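Long-range contact in poly(ADP-ribose) glycohydrolase (Thermomonospora curvata, PDB 3SII), which probably hydrolyses the ribose-ribose glycosidic bonds of poly(ADP-ribose), using a macrodomain-like fold that here holds an ADP-ribose-like pyrrolidine inhibitor: residues L215-W220 / A251-A256. Residues are numbered along the deposited sequence; the frame is centred on the assembly and turned at random.
Sequences LVLGAW and AHVVFA. With A1R (5'-O-[(S)-{[(S)-{[(2R,3R,4S)-3,4-dihydroxypyrrolidin-2-yl]methoxy}(hydroxy)phosphoryl]oxy}(hydroxy)phosphoryl]adenosine), chain B.
Leu215 and Leu217 stand beside Val253 and Phe255 on one face of two neighbouring parallel strands of a macrodomain, a pair joined through helix 229-240 as a beta-alpha-beta unit. The ladder is knit by backbone bonds: Leu215 N gives its hydrogen to His252 O at 2.9 Å, Val254 N to Leu215 O, Leu217 N to Val254 O at 2.8 Å, and Ala256 N to Leu217 O. In the last of these the donor stands 30° off the carbonyl plane, whereas Val254 O is met by Leu217 N almost head-on. Three CA-H...O contacts, from Val253, Val216 and Phe255, fill in between.

On the face bearing the leucines, Leu217 and Phe255 lie side by side and point the same way. Leu217 CB rests obliquely against the ring, 3.8 Å from Phe255 CD1, while its CD1 runs on to Val253 CG1. Val253 CG1 sits over one face of the Phe255 ring, toward its rim. Further out, the aromatic ring stacks with Phe274 and meets Phe270 at about 40°, which brings helix 265-273 and the chain end after it against this face of the sheet. The other face carries Val216 and Val254; here Val216 CG1, anti to the backbone N (chi1 -179°), lies 3.9 Å from Ala256 CB.

Beyond Gly218 the two chains diverge, and water takes over from direct bonding near the inhibitor. One water lies within hydrogen-bonding distance of both Leu217 O and Ala256 O; a second accepts from Ala219 N, the centre of an inverse gamma turn, and sits 2.8 Å from Ala256 O. The end of strand 252-256 and the loop after strand 214-217 both border the ligand itself, with Ala256 O 3.3 Å from adenine C2 and Ala219 O 3.2 Å from C5' of the adenosine ribose.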
# COMPACT_ATOMS: atom_id res chain seq x y z
N LEU A 215 7.78 8.03 -2.91
CA LEU A 215 6.55 7.28 -2.72
C LEU A 215 6.31 6.34 -3.86
O LEU A 215 6.60 6.66 -5.01
CB LEU A 215 5.35 8.21 -2.69
CG LEU A 215 5.33 9.43 -1.81
CD1 LEU A 215 3.98 10.14 -2.01
CD2 LEU A 215 5.53 9.04 -0.37
N VAL A 216 5.73 5.19 -3.53
CA VAL A 216 5.23 4.26 -4.54
C VAL A 216 3.72 4.21 -4.42
O VAL A 216 3.18 3.73 -3.40
CB VAL A 216 5.84 2.87 -4.41
CG1 VAL A 216 5.29 1.95 -5.50
CG2 VAL A 216 7.37 2.94 -4.51
N LEU A 217 3.05 4.74 -5.44
CA LEU A 217 1.58 4.76 -5.51
C LEU A 217 1.14 3.87 -6.69
O LEU A 217 1.96 3.17 -7.28
CB LEU A 217 1.07 6.19 -5.70
CG LEU A 217 1.56 7.18 -4.63
CD1 LEU A 217 1.12 8.59 -4.97
CD2 LEU A 217 1.10 6.77 -3.23
N GLY A 218 -0.14 3.90 -7.03
CA GLY A 218 -0.61 3.05 -8.12
C GLY A 218 -2.11 3.12 -8.25
O GLY A 218 -2.73 4.10 -7.79
N ALA A 219 -2.68 2.08 -8.87
CA ALA A 219 -4.11 2.03 -9.21
C ALA A 219 -4.96 1.58 -8.03
O ALA A 219 -5.72 0.60 -8.10
CB ALA A 219 -4.33 1.14 -10.44
N TRP A 220 -4.78 2.29 -6.93
CA TRP A 220 -5.54 2.15 -5.69
C TRP A 220 -7.03 1.95 -5.97
O TRP A 220 -7.66 2.78 -6.63
CB TRP A 220 -5.31 3.44 -4.91
CG TRP A 220 -5.81 3.52 -3.49
CD1 TRP A 220 -5.78 2.55 -2.52
CD2 TRP A 220 -6.41 4.67 -2.90
NE1 TRP A 220 -6.31 3.05 -1.35
CE2 TRP A 220 -6.69 4.35 -1.56
CE3 TRP A 220 -6.71 5.96 -3.37
CZ2 TRP A 220 -7.29 5.26 -0.68
CZ3 TRP A 220 -7.30 6.86 -2.51
CH2 TRP A 220 -7.58 6.51 -1.18
N ALA A 251 10.06 14.20 -3.58
CA ALA A 251 11.19 14.13 -4.49
C ALA A 251 10.90 13.22 -5.69
O ALA A 251 11.27 13.54 -6.82
CB ALA A 251 12.44 13.65 -3.77
N HIS A 252 10.22 12.10 -5.44
CA HIS A 252 10.04 11.08 -6.45
C HIS A 252 8.75 10.35 -6.14
O HIS A 252 8.54 9.91 -5.02
CB HIS A 252 11.22 10.10 -6.39
CG HIS A 252 11.30 9.14 -7.54
ND1 HIS A 252 12.38 8.30 -7.72
CD2 HIS A 252 10.45 8.88 -8.56
CE1 HIS A 252 12.19 7.57 -8.81
NE2 HIS A 252 11.03 7.90 -9.34
N VAL A 253 7.88 10.25 -7.14
CA VAL A 253 6.65 9.49 -7.00
C VAL A 253 6.59 8.53 -8.16
O VAL A 253 6.69 8.95 -9.32
CB VAL A 253 5.40 10.39 -7.04
CG1 VAL A 253 4.12 9.54 -7.01
CG2 VAL A 253 5.42 11.37 -5.88
N VAL A 254 6.45 7.24 -7.86
CA VAL A 254 6.32 6.22 -8.89
C VAL A 254 4.91 5.67 -8.84
O VAL A 254 4.44 5.26 -7.78
CB VAL A 254 7.31 5.06 -8.69
CG1 VAL A 254 7.11 3.99 -9.78
CG2 VAL A 254 8.75 5.56 -8.68
N PHE A 255 4.21 5.70 -9.97
CA PHE A 255 2.96 4.97 -10.10
C PHE A 255 3.31 3.63 -10.69
O PHE A 255 3.49 3.49 -11.91
CB PHE A 255 1.96 5.75 -10.95
CG PHE A 255 1.54 7.06 -10.32
CD1 PHE A 255 0.56 7.08 -9.34
CD2 PHE A 255 2.14 8.25 -10.70
CE1 PHE A 255 0.17 8.28 -8.75
CE2 PHE A 255 1.76 9.46 -10.11
CZ PHE A 255 0.77 9.47 -9.13
N ALA A 256 3.46 2.65 -9.82
CA ALA A 256 3.82 1.29 -10.22
C ALA A 256 2.52 0.53 -10.41
O ALA A 256 1.82 0.20 -9.45
CB ALA A 256 4.69 0.64 -9.15
N1 A1R B . 1.67 -3.97 -7.84
C2 A1R B . 1.20 -2.91 -8.56
N3 A1R B . -0.05 -2.91 -9.12
C4 A1R B . -0.73 -4.02 -8.90
C5 A1R B . -0.35 -5.15 -8.18
C6 A1R B . 0.92 -5.08 -7.64
N6 A1R B . 1.47 -6.16 -6.90
N7 A1R B . -1.37 -6.10 -8.18
C8 A1R B . -2.37 -5.54 -8.89
N9 A1R B . -2.04 -4.28 -9.36
C1' A1R B . -2.85 -3.36 -10.14
C2' A1R B . -3.92 -4.02 -10.94
O2' A1R B . -4.10 -3.34 -12.14
C3' A1R B . -5.12 -3.90 -10.09
O3' A1R B . -6.29 -3.83 -10.83
O4' A1R B . -3.50 -2.46 -9.28
C4' A1R B . -4.89 -2.63 -9.36
C5' A1R B . -5.57 -2.61 -8.01
O5' A1R B . -5.12 -3.67 -7.22
PA A1R B . -6.11 -4.37 -6.17
O1A A1R B . -5.19 -5.20 -5.32
O2A A1R B . -7.21 -5.16 -6.79
O3A A1R B . -6.65 -3.17 -5.29
PB A1R B . -8.14 -2.84 -4.80
O1B A1R B . -9.09 -2.58 -5.95
O2B A1R B . -8.01 -1.64 -3.90
O5N A1R B . -8.70 -4.11 -4.06
C5N A1R B . -8.46 -4.34 -2.71
N4N A1R B . -8.08 -6.34 -2.66
C1N A1R B . -7.07 -6.97 -1.82
O2N A1R B . -7.09 -7.09 0.55
C2N A1R B . -7.12 -6.23 -0.52
O3N A1R B . -9.49 -6.15 -0.37
C3N A1R B . -8.35 -5.41 -0.62
C4N A1R B . -8.91 -5.23 -1.95
O HOH W 1 2.02 0.23 -6.59
O HOH W 2 -0.92 -0.10 -9.15